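PDB 1QLW: esterase from Alcaligenes sp., which probably catalyses the hydrolysis of carboxylic esters, as an alpha/beta hydrolase. Local coordinates for residues A[145-150]-A[297-302]; A[158-163]-A[301-306]; A[250-255]-A[264-269]; A[246-251]-A[271-276]. All blocks are in the same frame, centred on the assembly; numbering follows the deposited sequence.

Interaction 1. Residues A[145-150]-A[297-302]; sequences FRFGPR and SHMMMQ
Phe145 meets His298 with both backbone and ring, and Met299 with the ring alone. Its O accepts a nearly straight hydrogen bond from His298 N (3.0 Å, 175° at the hydrogen), the one hydrogen bond between the two segments. The ring, with CG anti to the carbonyl carbon (chi1 -63°), presents a face to Met299, whose flexible thioether chain bends at chi2, so that SD as well as CG lies over it; SD lies 4.0 Å from the Phe145 ring centroid, a Met-aromatic contact. The imidazole instead meets this ring rim to rim, His298 CD2 lying 3.6 Å from Phe145 CD1. Arg146 follows with positive phi, closing helix 138-144 in a Schellman motif. One face of its guanidinium lies over His298 N, and NH1 passes 3.9 Å from His298 CB before forming a salt bridge with Glu230. The same carboxylate accepts from His298 ND1, a pairing consistent with the histidine and acid of an alpha/beta-hydrolase triad, which would make Arg146 a second-shell residue. Phe147 turns its ring edge to Ser297, CE1 reaching OG at 3.7 Å. That hydroxyl is held by Asp303 and accepts Met299 N in an ST turn, a role suited to a short serine.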
loop_
_atom_site.group_PDB
_atom_site.type_symbol
_atom_site.label_atom_id
_atom_site.label_comp_id
_atom_site.label_asym_id
_atom_site.label_seq_id
_atom_site.Cartn_x
_atom_site.Cartn_y
_atom_site.Cartn_z
ATOM N N PHE A 145 -16.361 -9.987 12.139
ATOM C CA PHE A 145 -15.121 -10.345 12.794
ATOM C C PHE A 145 -15.328 -11.043 14.130
ATOM O O PHE A 145 -14.360 -11.515 14.727
ATOM C CB PHE A 145 -14.240 -9.117 12.977
ATOM C CG PHE A 145 -13.779 -8.447 11.707
ATOM C CD1 PHE A 145 -13.795 -9.083 10.470
ATOM C CD2 PHE A 145 -13.295 -7.156 11.751
ATOM C CE1 PHE A 145 -13.348 -8.465 9.323
ATOM C CE2 PHE A 145 -12.843 -6.518 10.607
ATOM C CZ PHE A 145 -12.868 -7.167 9.401
ATOM N N ARG A 146 -16.575 -11.117 14.595
ATOM C CA ARG A 146 -16.958 -11.804 15.809
ATOM C C ARG A 146 -16.320 -11.158 17.036
ATOM O O ARG A 146 -15.937 -11.852 17.993
ATOM C CB ARG A 146 -16.661 -13.310 15.754
ATOM C CG ARG A 146 -17.229 -13.999 14.532
ATOM C CD ARG A 146 -17.231 -15.524 14.660
ATOM N NE ARG A 146 -15.948 -16.039 15.109
ATOM C CZ ARG A 146 -14.864 -16.146 14.350
ATOM N NH1 ARG A 146 -14.933 -15.886 13.038
ATOM N NH2 ARG A 146 -13.708 -16.512 14.893
ATOM N N PHE A 147 -16.345 -9.829 17.086
ATOM C CA PHE A 147 -15.879 -9.152 18.282
ATOM C C PHE A 147 -16.901 -9.212 19.420
ATOM O O PHE A 147 -16.540 -9.069 20.574
ATOM C CB PHE A 147 -15.562 -7.694 17.972
ATOM C CG PHE A 147 -14.398 -7.471 17.035
ATOM C CD1 PHE A 147 -13.456 -8.447 16.767
ATOM C CD2 PHE A 147 -14.279 -6.236 16.426
ATOM C CE1 PHE A 147 -12.403 -8.187 15.906
ATOM C CE2 PHE A 147 -13.221 -5.966 15.578
ATOM C CZ PHE A 147 -12.275 -6.937 15.318
ATOM N N GLY A 148 -18.160 -9.367 19.046
ATOM C CA GLY A 148 -19.265 -9.446 20.010
ATOM C C GLY A 148 -20.506 -9.720 19.189
ATOM O O GLY A 148 -20.464 -9.836 17.976
ATOM N N PRO A 149 -21.631 -9.868 19.875
ATOM C CA PRO A 149 -22.858 -10.267 19.196
ATOM C C PRO A 149 -23.385 -9.245 18.217
ATOM O O PRO A 149 -23.932 -9.556 17.150
ATOM C CB PRO A 149 -23.821 -10.566 20.342
ATOM C CG PRO A 149 -23.290 -9.844 21.536
ATOM C CD PRO A 149 -21.797 -9.789 21.342
ATOM N N ARG A 150 -23.180 -7.975 18.552
ATOM C CA ARG A 150 -23.645 -6.857 17.758
ATOM C C ARG A 150 -22.929 -5.609 18.260
ATOM O O ARG A 150 -22.469 -5.538 19.402
ATOM C CB ARG A 150 -25.152 -6.679 17.896
ATOM C CG ARG A 150 -25.579 -6.347 19.318
ATOM C CD ARG A 150 -27.081 -6.548 19.482
ATOM N NE ARG A 150 -27.433 -7.962 19.421
ATOM C CZ ARG A 150 -27.240 -8.889 20.347
ATOM N NH1 ARG A 150 -26.679 -8.605 21.513
ATOM N NH2 ARG A 150 -27.624 -10.144 20.117
ATOM N N SER A 297 -10.676 -13.844 17.617
ATOM C CA SER A 297 -11.590 -13.261 16.654
ATOM C C SER A 297 -11.211 -13.717 15.249
ATOM O O SER A 297 -10.224 -14.430 15.023
ATOM C CB SER A 297 -11.521 -11.739 16.724
ATOM O OG SER A 297 -10.331 -11.225 16.131
ATOM N N HIS A 298 -11.959 -13.208 14.265
ATOM C CA HIS A 298 -11.566 -13.453 12.877
ATOM C C HIS A 298 -10.227 -12.806 12.530
ATOM O O HIS A 298 -9.518 -13.273 11.644
ATOM C CB HIS A 298 -12.652 -12.871 11.974
ATOM C CG HIS A 298 -12.427 -13.063 10.520
ATOM N ND1 HIS A 298 -12.308 -14.310 9.935
ATOM C CD2 HIS A 298 -12.312 -12.171 9.509
ATOM C CE1 HIS A 298 -12.112 -14.151 8.634
ATOM N NE2 HIS A 298 -12.156 -12.855 8.342
ATOM N N MET A 299 -9.897 -11.717 13.218
ATOM C CA MET A 299 -8.656 -10.992 13.013
ATOM C C MET A 299 -7.570 -11.529 13.937
ATOM O O MET A 299 -6.845 -10.772 14.599
ATOM C CB MET A 299 -8.885 -9.496 13.223
ATOM C CG MET A 299 -9.890 -8.879 12.279
ATOM S SD MET A 299 -9.490 -8.984 10.543
ATOM C CE MET A 299 -7.952 -8.078 10.470
ATOM N N MET A 300 -7.392 -12.853 13.935
ATOM C CA MET A 300 -6.544 -13.485 14.954
ATOM C C MET A 300 -5.073 -13.102 14.826
ATOM O O MET A 300 -4.333 -13.176 15.808
ATOM C CB MET A 300 -6.737 -14.992 14.960
ATOM C CG MET A 300 -6.234 -15.660 13.691
ATOM S SD MET A 300 -6.485 -17.460 13.742
ATOM C CE MET A 300 -8.282 -17.508 13.609
ATOM N N MET A 301 -4.629 -12.694 13.637
ATOM C CA MET A 301 -3.274 -12.200 13.443
ATOM C C MET A 301 -3.041 -10.859 14.130
ATOM O O MET A 301 -1.894 -10.440 14.303
ATOM C CB MET A 301 -2.901 -12.114 11.966
ATOM C CG MET A 301 -3.589 -11.039 11.142
ATOM S SD MET A 301 -5.382 -11.192 10.948
ATOM C CE MET A 301 -5.428 -12.677 9.909
ATOM N N GLN A 302 -4.104 -10.183 14.565
ATOM C CA GLN A 302 -4.047 -8.917 15.271
ATOM C C GLN A 302 -4.444 -9.036 16.751
ATOM O O GLN A 302 -4.359 -8.051 17.496
ATOM C CB GLN A 302 -4.982 -7.880 14.622
ATOM C CG GLN A 302 -4.565 -7.558 13.191
ATOM C CD GLN A 302 -5.494 -6.592 12.494
ATOM O OE1 GLN A 302 -6.499 -6.156 13.047
ATOM N NE2 GLN A 302 -5.130 -6.286 11.252
#

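Interaction 2. Residues A[158-163]-A[301-306]; sequences TQFPVQ and MQDRNN
Gln159 reaches across to Asp303 and Asn305 along the whole length of its side chain. CB rests 3.7 Å from Asp303 OD2, and CG comes 3.6 Å from Asn305 OD1. A bend at chi2 (-82°) then lays the terminal amide flat on that of Asn305: the planes are 7° apart, with Gln159 CD 3.5 Å from Asn305 CG. Asn296 ND2 donates to Asn305 OD1 and Asp303 OD2, helping to hold the stacked amide. At the tip, OE1 stands over one face of the Arg304 guanidinium, while NE2 donates to His294 O. With an alanine in its place, the Asn305 amide would probably lose its stacking partner and His294 O its donor. The receiving segment forms a type I beta turn, Asp303 to Asn306, leading into helix 306-319. Arg304, inside this turn, binds the facing loop twice: its N donates to Gln159 O (2.7 Å) and NH2 to Thr158 O (3.1 Å), the latter in the guanidinium plane. A water accepting from Arg304 NE donates to Thr158 O and Phe160 O. Further in, Asp303 OD1, which accepts from Ser297 OG, approaches the Phe160 ring edge, 3.4 Å from CD1. Gln302 OE1 sits at the same edge, 3.6 Å from Phe160 CE1, buried without a hydrogen-bonding partner.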
loop_
_atom_site.group_PDB
_atom_site.type_symbol
_atom_site.label_atom_id
_atom_site.label_comp_id
_atom_site.label_asym_id
_atom_site.label_seq_id
_atom_site.Cartn_x
_atom_site.Cartn_y
_atom_site.Cartn_z
ATOM N N THR A 158 -13.013 -11.656 24.423
ATOM C CA THR A 158 -12.392 -11.528 23.110
ATOM C C THR A 158 -10.898 -11.255 23.256
ATOM O O THR A 158 -10.435 -10.530 24.128
ATOM C CB THR A 158 -13.026 -10.405 22.285
ATOM O OG1 THR A 158 -12.390 -10.429 20.985
ATOM C CG2 THR A 158 -12.825 -9.013 22.857
ATOM N N GLN A 159 -10.135 -11.861 22.355
ATOM C CA GLN A 159 -8.711 -11.561 22.230
ATOM C C GLN A 159 -8.459 -10.313 21.385
ATOM O O GLN A 159 -7.324 -9.835 21.363
ATOM C CB GLN A 159 -7.972 -12.741 21.604
ATOM C CG GLN A 159 -7.931 -13.992 22.454
ATOM C CD GLN A 159 -6.870 -14.012 23.516
ATOM O OE1 GLN A 159 -6.073 -13.076 23.642
ATOM N NE2 GLN A 159 -6.807 -15.147 24.200
ATOM N N PHE A 160 -9.459 -9.802 20.680
ATOM C CA PHE A 160 -9.153 -8.641 19.844
ATOM C C PHE A 160 -9.000 -7.419 20.720
ATOM O O PHE A 160 -9.791 -7.234 21.650
ATOM C CB PHE A 160 -10.287 -8.387 18.815
ATOM C CG PHE A 160 -9.825 -7.333 17.846
ATOM C CD1 PHE A 160 -9.006 -7.667 16.769
ATOM C CD2 PHE A 160 -10.160 -6.009 18.021
ATOM C CE1 PHE A 160 -8.525 -6.676 15.920
ATOM C CE2 PHE A 160 -9.668 -5.009 17.191
ATOM C CZ PHE A 160 -8.849 -5.359 16.141
ATOM N N PRO A 161 -8.021 -6.550 20.441
ATOM C CA PRO A 161 -7.836 -5.320 21.217
ATOM C C PRO A 161 -8.902 -4.290 20.820
ATOM O O PRO A 161 -8.640 -3.322 20.095
ATOM C CB PRO A 161 -6.440 -4.862 20.837
ATOM C CG PRO A 161 -6.285 -5.346 19.420
ATOM C CD PRO A 161 -6.971 -6.699 19.418
ATOM N N VAL A 162 -10.122 -4.477 21.337
ATOM C CA VAL A 162 -11.246 -3.637 20.975
ATOM C C VAL A 162 -11.072 -2.198 21.399
ATOM O O VAL A 162 -11.687 -1.313 20.794
ATOM C CB VAL A 162 -12.602 -4.196 21.459
ATOM C CG1 VAL A 162 -12.984 -5.482 20.739
ATOM C CG2 VAL A 162 -12.576 -4.388 22.959
ATOM N N GLN A 163 -10.191 -1.899 22.354
ATOM C CA GLN A 163 -9.855 -0.514 22.662
ATOM C C GLN A 163 -9.238 0.212 21.478
ATOM O O GLN A 163 -9.253 1.448 21.451
ATOM C CB GLN A 163 -8.931 -0.427 23.871
ATOM C CG GLN A 163 -7.487 -0.781 23.674
ATOM C CD GLN A 163 -7.087 -2.224 23.615
ATOM O OE1 GLN A 163 -7.913 -3.135 23.574
ATOM N NE2 GLN A 163 -5.777 -2.474 23.607
ATOM N N MET A 301 -4.629 -12.694 13.637
ATOM C CA MET A 301 -3.274 -12.200 13.443
ATOM C C MET A 301 -3.041 -10.859 14.130
ATOM O O MET A 301 -1.894 -10.440 14.303
ATOM C CB MET A 301 -2.901 -12.114 11.966
ATOM C CG MET A 301 -3.589 -11.039 11.142
ATOM S SD MET A 301 -5.382 -11.192 10.948
ATOM C CE MET A 301 -5.428 -12.677 9.909
ATOM N N GLN A 302 -4.104 -10.183 14.565
ATOM C CA GLN A 302 -4.047 -8.917 15.271
ATOM C C GLN A 302 -4.444 -9.036 16.751
ATOM O O GLN A 302 -4.359 -8.051 17.496
ATOM C CB GLN A 302 -4.982 -7.880 14.622
ATOM C CG GLN A 302 -4.565 -7.558 13.191
ATOM C CD GLN A 302 -5.494 -6.592 12.494
ATOM O OE1 GLN A 302 -6.499 -6.156 13.047
ATOM N NE2 GLN A 302 -5.130 -6.286 11.252
ATOM N N ASP A 303 -4.907 -10.208 17.161
ATOM C CA ASP A 303 -5.402 -10.437 18.503
ATOM C C ASP A 303 -4.286 -10.324 19.532
ATOM O O ASP A 303 -3.091 -10.349 19.217
ATOM C CB ASP A 303 -6.099 -11.799 18.554
ATOM C CG ASP A 303 -7.530 -11.855 18.031
ATOM O OD1 ASP A 303 -8.117 -10.800 17.755
ATOM O OD2 ASP A 303 -8.015 -13.010 17.917
ATOM N N ARG A 304 -4.662 -10.222 20.813
ATOM C CA ARG A 304 -3.691 -10.041 21.883
ATOM C C ARG A 304 -2.755 -11.234 22.027
ATOM O O ARG A 304 -1.627 -11.080 22.490
ATOM C CB ARG A 304 -4.414 -9.711 23.186
ATOM C CG ARG A 304 -5.050 -8.329 23.177
ATOM C CD ARG A 304 -5.706 -8.001 24.516
ATOM N NE ARG A 304 -6.781 -8.904 24.872
ATOM C CZ ARG A 304 -6.769 -9.942 25.694
ATOM N NH1 ARG A 304 -5.678 -10.291 26.364
ATOM N NH2 ARG A 304 -7.891 -10.625 25.871
ATOM N N ASN A 305 -3.216 -12.430 21.685
ATOM C CA ASN A 305 -2.408 -13.640 21.705
ATOM C C ASN A 305 -1.972 -13.989 20.278
ATOM O O ASN A 305 -1.687 -15.155 19.995
ATOM C CB ASN A 305 -3.174 -14.804 22.343
ATOM C CG ASN A 305 -4.312 -15.246 21.464
ATOM O OD1 ASN A 305 -4.841 -14.472 20.661
ATOM N ND2 ASN A 305 -4.727 -16.499 21.571
ATOM N N ASN A 306 -1.759 -12.982 19.421
ATOM C CA ASN A 306 -1.396 -13.283 18.043
ATOM C C ASN A 306 -0.096 -14.040 17.925
ATOM O O ASN A 306 0.042 -14.788 16.938
ATOM C CB ASN A 306 -1.404 -12.033 17.176
ATOM C CG ASN A 306 -0.325 -11.020 17.471
ATOM O OD1 ASN A 306 0.162 -10.918 18.596
ATOM N ND2 ASN A 306 0.036 -10.243 16.446
HETATM O O HOH W 1 -9.292 -7.512 24.399
HETATM O O HOH W 2 -4.374 -17.277 24.857
#

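Interaction 3. Residues A[250-255]-A[264-269]; sequences VVFGDH and PRLKAC. With SO4 (sulfate ion), chain D.
Phe252 has CG anti to the carbonyl carbon (chi1 -82°) and Leu266 has CG anti to the backbone N (chi1 174°), and these two torsions send the side chains past each other in opposite directions. Leu266 CD1 thereby comes to lie over one face of the phenyl ring, offset toward its rim and 3.7 Å from Phe252 CD1, a CH-pi contact. The far end of the ring reaches the helix backbone itself, with Phe252 CZ 3.8 Å from Leu266 CA. Cys269 approaches at the edge: its SG is 3.9 Å from Phe252 CE1, close to the ring plane, and is tied in turn by a disulfide to Cys234. Strand 248-252 and helix 263-278 are the first two elements of a beta-alpha-beta unit completed by strand 283-287; the axes of the short pieces 250-252 and 264-269 run roughly antiparallel (151°), 10.1 Å apart at closest approach. A large flat phenylalanine suits that separation. Were Phe252 replaced by an alanine, a gap would probably open between strand and helix, leaving Leu266 CD1 and the sulfur without the ring they pack on. Two residues earlier on the strand, beta-branched Val250 faces the same helix and its CG1 meets Cys269 CB at 4.2 Å. Arg265, one helical turn before Cys269, stretches away from the strand with an extended chain, and NH2 donates to sulfate O1 (2.9 Å). This anion, probably from the crystallisation liquor, is also bound by Ser206 OG.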
loop_
_atom_site.group_PDB
_atom_site.type_symbol
_atom_site.label_atom_id
_atom_site.label_comp_id
_atom_site.label_asym_id
_atom_site.label_seq_id
_atom_site.Cartn_x
_atom_site.Cartn_y
_atom_site.Cartn_z
ATOM N N VAL A 250 -5.800 -25.365 7.982
ATOM C CA VAL A 250 -6.900 -24.400 8.029
ATOM C C VAL A 250 -7.087 -24.059 9.502
ATOM O O VAL A 250 -7.192 -24.963 10.328
ATOM C CB VAL A 250 -8.179 -24.952 7.384
ATOM C CG1 VAL A 250 -9.344 -24.005 7.598
ATOM C CG2 VAL A 250 -7.940 -25.247 5.905
ATOM N N VAL A 251 -7.142 -22.772 9.848
ATOM C CA VAL A 251 -7.189 -22.341 11.237
ATOM C C VAL A 251 -8.478 -21.576 11.516
ATOM O O VAL A 251 -8.824 -20.644 10.784
ATOM C CB VAL A 251 -5.991 -21.425 11.579
ATOM C CG1 VAL A 251 -5.976 -21.127 13.076
ATOM C CG2 VAL A 251 -4.674 -22.043 11.148
ATOM N N PHE A 252 -9.172 -21.956 12.589
ATOM C CA PHE A 252 -10.371 -21.268 13.038
ATOM C C PHE A 252 -10.247 -20.854 14.501
ATOM O O PHE A 252 -9.669 -21.571 15.321
ATOM C CB PHE A 252 -11.660 -22.087 12.864
ATOM C CG PHE A 252 -12.212 -22.019 11.461
ATOM C CD1 PHE A 252 -11.755 -22.820 10.435
ATOM C CD2 PHE A 252 -13.257 -21.144 11.177
ATOM C CE1 PHE A 252 -12.290 -22.731 9.157
ATOM C CE2 PHE A 252 -13.780 -21.037 9.902
ATOM C CZ PHE A 252 -13.307 -21.840 8.881
ATOM N N GLY A 253 -10.814 -19.692 14.802
ATOM C CA GLY A 253 -10.857 -19.139 16.123
ATOM C C GLY A 253 -12.061 -19.531 16.949
ATOM O O GLY A 253 -12.555 -20.663 16.891
ATOM N N ASP A 254 -12.531 -18.584 17.753
ATOM C CA ASP A 254 -13.603 -18.827 18.707
ATOM C C ASP A 254 -14.858 -18.048 18.431
ATOM O O ASP A 254 -14.938 -17.249 17.485
ATOM C CB ASP A 254 -13.059 -18.576 20.117
ATOM C CG ASP A 254 -13.708 -19.358 21.235
ATOM O OD1 ASP A 254 -14.678 -20.113 21.022
ATOM O OD2 ASP A 254 -13.206 -19.206 22.374
ATOM N N HIS A 255 -15.892 -18.319 19.230
ATOM C CA HIS A 255 -17.206 -17.729 19.082
ATOM C C HIS A 255 -17.775 -18.022 17.696
ATOM O O HIS A 255 -18.586 -17.267 17.164
ATOM C CB HIS A 255 -17.268 -16.235 19.378
ATOM C CG HIS A 255 -17.003 -15.902 20.807
ATOM N ND1 HIS A 255 -17.989 -15.993 21.767
ATOM C CD2 HIS A 255 -15.892 -15.458 21.435
ATOM C CE1 HIS A 255 -17.474 -15.635 22.942
ATOM N NE2 HIS A 255 -16.203 -15.311 22.764
ATOM N N PRO A 264 -21.254 -22.615 9.358
ATOM C CA PRO A 264 -21.247 -23.516 8.213
ATOM C C PRO A 264 -19.895 -23.569 7.514
ATOM O O PRO A 264 -19.596 -24.570 6.879
ATOM C CB PRO A 264 -22.316 -22.999 7.270
ATOM C CG PRO A 264 -22.776 -21.707 7.799
ATOM C CD PRO A 264 -22.258 -21.537 9.197
ATOM N N ARG A 265 -19.109 -22.499 7.619
ATOM C CA ARG A 265 -17.796 -22.456 6.982
ATOM C C ARG A 265 -16.829 -23.397 7.692
ATOM O O ARG A 265 -16.056 -24.111 7.041
ATOM C CB ARG A 265 -17.260 -21.031 6.966
ATOM C CG ARG A 265 -18.039 -20.116 6.049
ATOM C CD ARG A 265 -17.525 -18.696 6.120
ATOM N NE ARG A 265 -18.059 -17.867 5.049
ATOM C CZ ARG A 265 -17.798 -16.556 4.991
ATOM N NH1 ARG A 265 -17.103 -15.927 5.923
ATOM N NH2 ARG A 265 -18.254 -15.882 3.947
ATOM N N LEU A 266 -16.886 -23.423 9.023
ATOM C CA LEU A 266 -16.055 -24.370 9.776
ATOM C C LEU A 266 -16.412 -25.799 9.398
ATOM O O LEU A 266 -15.557 -26.638 9.122
ATOM C CB LEU A 266 -16.262 -24.111 11.267
ATOM C CG LEU A 266 -15.597 -25.090 12.237
ATOM C CD1 LEU A 266 -14.103 -25.231 12.003
ATOM C CD2 LEU A 266 -15.893 -24.681 13.666
ATOM N N LYS A 267 -17.715 -26.113 9.338
ATOM C CA LYS A 267 -18.163 -27.456 8.976
ATOM C C LYS A 267 -17.707 -27.865 7.584
ATOM O O LYS A 267 -17.229 -28.982 7.354
ATOM C CB LYS A 267 -19.690 -27.456 9.039
ATOM C CG LYS A 267 -20.437 -28.753 9.005
ATOM C CD LYS A 267 -21.880 -28.429 9.432
ATOM C CE LYS A 267 -22.795 -29.547 8.975
ATOM N NZ LYS A 267 -24.199 -29.211 9.325
ATOM N N ALA A 268 -17.860 -26.962 6.616
ATOM C CA ALA A 268 -17.443 -27.233 5.245
ATOM C C ALA A 268 -15.936 -27.431 5.160
ATOM O O ALA A 268 -15.479 -28.260 4.383
ATOM C CB ALA A 268 -17.871 -26.106 4.321
ATOM N N CYS A 269 -15.169 -26.665 5.929
ATOM C CA CYS A 269 -13.717 -26.856 5.904
ATOM C C CYS A 269 -13.351 -28.219 6.465
ATOM O O CYS A 269 -12.430 -28.852 5.940
ATOM C CB CYS A 269 -13.042 -25.704 6.620
ATOM S SG CYS A 269 -13.054 -24.195 5.624
HETATM S S SO4 D . -15.461 -13.584 2.843
HETATM O O1 SO4 D . -16.936 -13.450 3.162
HETATM O O2 SO4 D . -14.820 -14.227 4.056
HETATM O O3 SO4 D . -14.919 -12.210 2.615
HETATM O O4 SO4 D . -15.263 -14.499 1.691
#

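Interaction 4. Residues A[246-251]-A[271-276]; sequences IPVLVV and AFIDAL
Aliphatic contacts make up most of this interface, and Val248 is at its centre. Its two methyls divide the work: CG1, anti to the backbone N (chi1 174°), touches Ile273 CD1 at 3.9 Å, while CG2 meets Leu276 CD2 at 3.8 Å. Ile273 CD1 also reaches Val250 CG2 (4.1 Å), and so bridges two valines that point to the same side of the strand. One aromatic contact joins these: Phe272 comes toward Val248 from the opposite direction and offers the edge of its ring, CE2 lying 4.0 Å from Val248 CG1. The same ring packs edge-to-face with Phe213. No hydrogen bond crosses between the two segments; the strand backbone bonds instead to its neighbours, strands 223-229 and 283-287. Compact beta-branched valines on the strand and longer apolar chains on the helix fill the 10.2 Å between the axes of 248-251 and 271-276. Such apolar packing between a parallel strand and the helix of a beta-alpha-beta crossover is typical of the alpha/beta-hydrolase core.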
loop_
_atom_site.group_PDB
_atom_site.type_symbol
_atom_site.label_atom_id
_atom_site.label_comp_id
_atom_site.label_asym_id
_atom_site.label_seq_id
_atom_site.Cartn_x
_atom_site.Cartn_y
_atom_site.Cartn_z
ATOM N N ILE A 246 0.279 -31.292 -1.406
ATOM C CA ILE A 246 0.535 -30.001 -0.760
ATOM C C ILE A 246 -0.063 -30.036 0.638
ATOM O O ILE A 246 -1.294 -30.078 0.751
ATOM C CB ILE A 246 -0.108 -28.862 -1.578
ATOM C CG1 ILE A 246 0.505 -28.777 -2.977
ATOM C CG2 ILE A 246 0.059 -27.524 -0.873
ATOM C CD1 ILE A 246 -0.283 -27.931 -3.949
ATOM N N PRO A 247 0.724 -30.015 1.694
ATOM C CA PRO A 247 0.156 -30.011 3.049
ATOM C C PRO A 247 -0.685 -28.759 3.245
ATOM O O PRO A 247 -0.318 -27.668 2.801
ATOM C CB PRO A 247 1.360 -30.082 3.963
ATOM C CG PRO A 247 2.484 -30.589 3.121
ATOM C CD PRO A 247 2.198 -30.059 1.730
ATOM N N VAL A 248 -1.793 -28.933 3.970
ATOM C CA VAL A 248 -2.749 -27.871 4.221
ATOM C C VAL A 248 -3.110 -27.744 5.693
ATOM O O VAL A 248 -3.401 -28.729 6.354
ATOM C CB VAL A 248 -4.060 -28.132 3.446
ATOM C CG1 VAL A 248 -5.150 -27.132 3.791
ATOM C CG2 VAL A 248 -3.824 -28.203 1.944
ATOM N N LEU A 249 -3.095 -26.486 6.159
ATOM C CA LEU A 249 -3.542 -26.142 7.491
ATOM C C LEU A 249 -4.651 -25.100 7.386
ATOM O O LEU A 249 -4.427 -24.073 6.738
ATOM C CB LEU A 249 -2.391 -25.568 8.325
ATOM C CG LEU A 249 -2.762 -25.129 9.739
ATOM C CD1 LEU A 249 -3.159 -26.311 10.614
ATOM C CD2 LEU A 249 -1.600 -24.383 10.388
ATOM N N VAL A 250 -5.800 -25.365 7.982
ATOM C CA VAL A 250 -6.900 -24.400 8.029
ATOM C C VAL A 250 -7.087 -24.059 9.502
ATOM O O VAL A 250 -7.192 -24.963 10.328
ATOM C CB VAL A 250 -8.179 -24.952 7.384
ATOM C CG1 VAL A 250 -9.344 -24.005 7.598
ATOM C CG2 VAL A 250 -7.940 -25.247 5.905
ATOM N N VAL A 251 -7.142 -22.772 9.848
ATOM C CA VAL A 251 -7.189 -22.341 11.237
ATOM C C VAL A 251 -8.478 -21.576 11.516
ATOM O O VAL A 251 -8.824 -20.644 10.784
ATOM C CB VAL A 251 -5.991 -21.425 11.579
ATOM C CG1 VAL A 251 -5.976 -21.127 13.076
ATOM C CG2 VAL A 251 -4.674 -22.043 11.148
ATOM N N ALA A 271 -15.136 -30.902 6.051
ATOM C CA ALA A 271 -15.451 -31.867 4.988
ATOM C C ALA A 271 -14.278 -31.912 4.009
ATOM O O ALA A 271 -13.912 -32.977 3.527
ATOM C CB ALA A 271 -16.754 -31.530 4.328
ATOM N N PHE A 272 -13.735 -30.748 3.668
ATOM C CA PHE A 272 -12.574 -30.662 2.795
ATOM C C PHE A 272 -11.374 -31.375 3.377
ATOM O O PHE A 272 -10.766 -32.200 2.699
ATOM C CB PHE A 272 -12.258 -29.172 2.538
ATOM C CG PHE A 272 -10.888 -28.930 1.986
ATOM C CD1 PHE A 272 -10.479 -29.479 0.792
ATOM C CD2 PHE A 272 -10.034 -28.142 2.754
ATOM C CE1 PHE A 272 -9.178 -29.223 0.352
ATOM C CE2 PHE A 272 -8.759 -27.874 2.303
ATOM C CZ PHE A 272 -8.345 -28.440 1.123
ATOM N N ILE A 273 -11.004 -31.032 4.598
ATOM C CA ILE A 273 -9.813 -31.621 5.211
ATOM C C ILE A 273 -9.951 -33.123 5.320
ATOM O O ILE A 273 -9.001 -33.860 5.024
ATOM C CB ILE A 273 -9.568 -30.963 6.570
ATOM C CG1 ILE A 273 -9.136 -29.491 6.415
ATOM C CG2 ILE A 273 -8.538 -31.747 7.381
ATOM C CD1 ILE A 273 -7.790 -29.294 5.743
ATOM N N ASP A 274 -11.105 -33.605 5.757
ATOM C CA ASP A 274 -11.303 -35.046 5.856
ATOM C C ASP A 274 -11.189 -35.717 4.506
ATOM O O ASP A 274 -10.588 -36.792 4.396
ATOM C CB ASP A 274 -12.673 -35.327 6.486
ATOM C CG ASP A 274 -12.740 -34.914 7.940
ATOM O OD1 ASP A 274 -11.702 -34.653 8.584
ATOM O OD2 ASP A 274 -13.883 -34.871 8.440
ATOM N N ALA A 275 -11.783 -35.127 3.471
ATOM C CA ALA A 275 -11.666 -35.662 2.119
ATOM C C ALA A 275 -10.219 -35.679 1.649
ATOM O O ALA A 275 -9.787 -36.637 1.003
ATOM C CB ALA A 275 -12.525 -34.880 1.143
ATOM N N LEU A 276 -9.474 -34.630 1.969
ATOM C CA LEU A 276 -8.075 -34.539 1.585
ATOM C C LEU A 276 -7.267 -35.661 2.224
ATOM O O LEU A 276 -6.478 -36.345 1.560
ATOM C CB LEU A 276 -7.540 -33.170 1.991
ATOM C CG LEU A 276 -6.078 -32.902 1.641
ATOM C CD1 LEU A 276 -5.844 -32.931 0.141
ATOM C CD2 LEU A 276 -5.664 -31.546 2.217
#

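In the fold
All four contacts are largely buried, but they hold different parts of the fold. Interactions 3 and 4 join the same pair, strand 248-252 and helix 263-278, at successive levels, and their centres are 12 Å apart; neither has a hydrogen bond between its segments, as befits a sheet-helix core. Interactions 1 and 2 join two loops, sharing Met301 and Gln302. Interaction 1 has one backbone hydrogen bond and is otherwise mainly ring and sulfur packing; interaction 2 adds an arginine side-chain bond, a stacked amide pair and bridging waters, and it alone includes an exposed touching residue, Arg304. Interaction 1 links both regions: Ser297 OG bonds Asp303 OD1 of interaction 2, and Arg146 NE probably bonds Asp254 O beyond the strand of interaction 3.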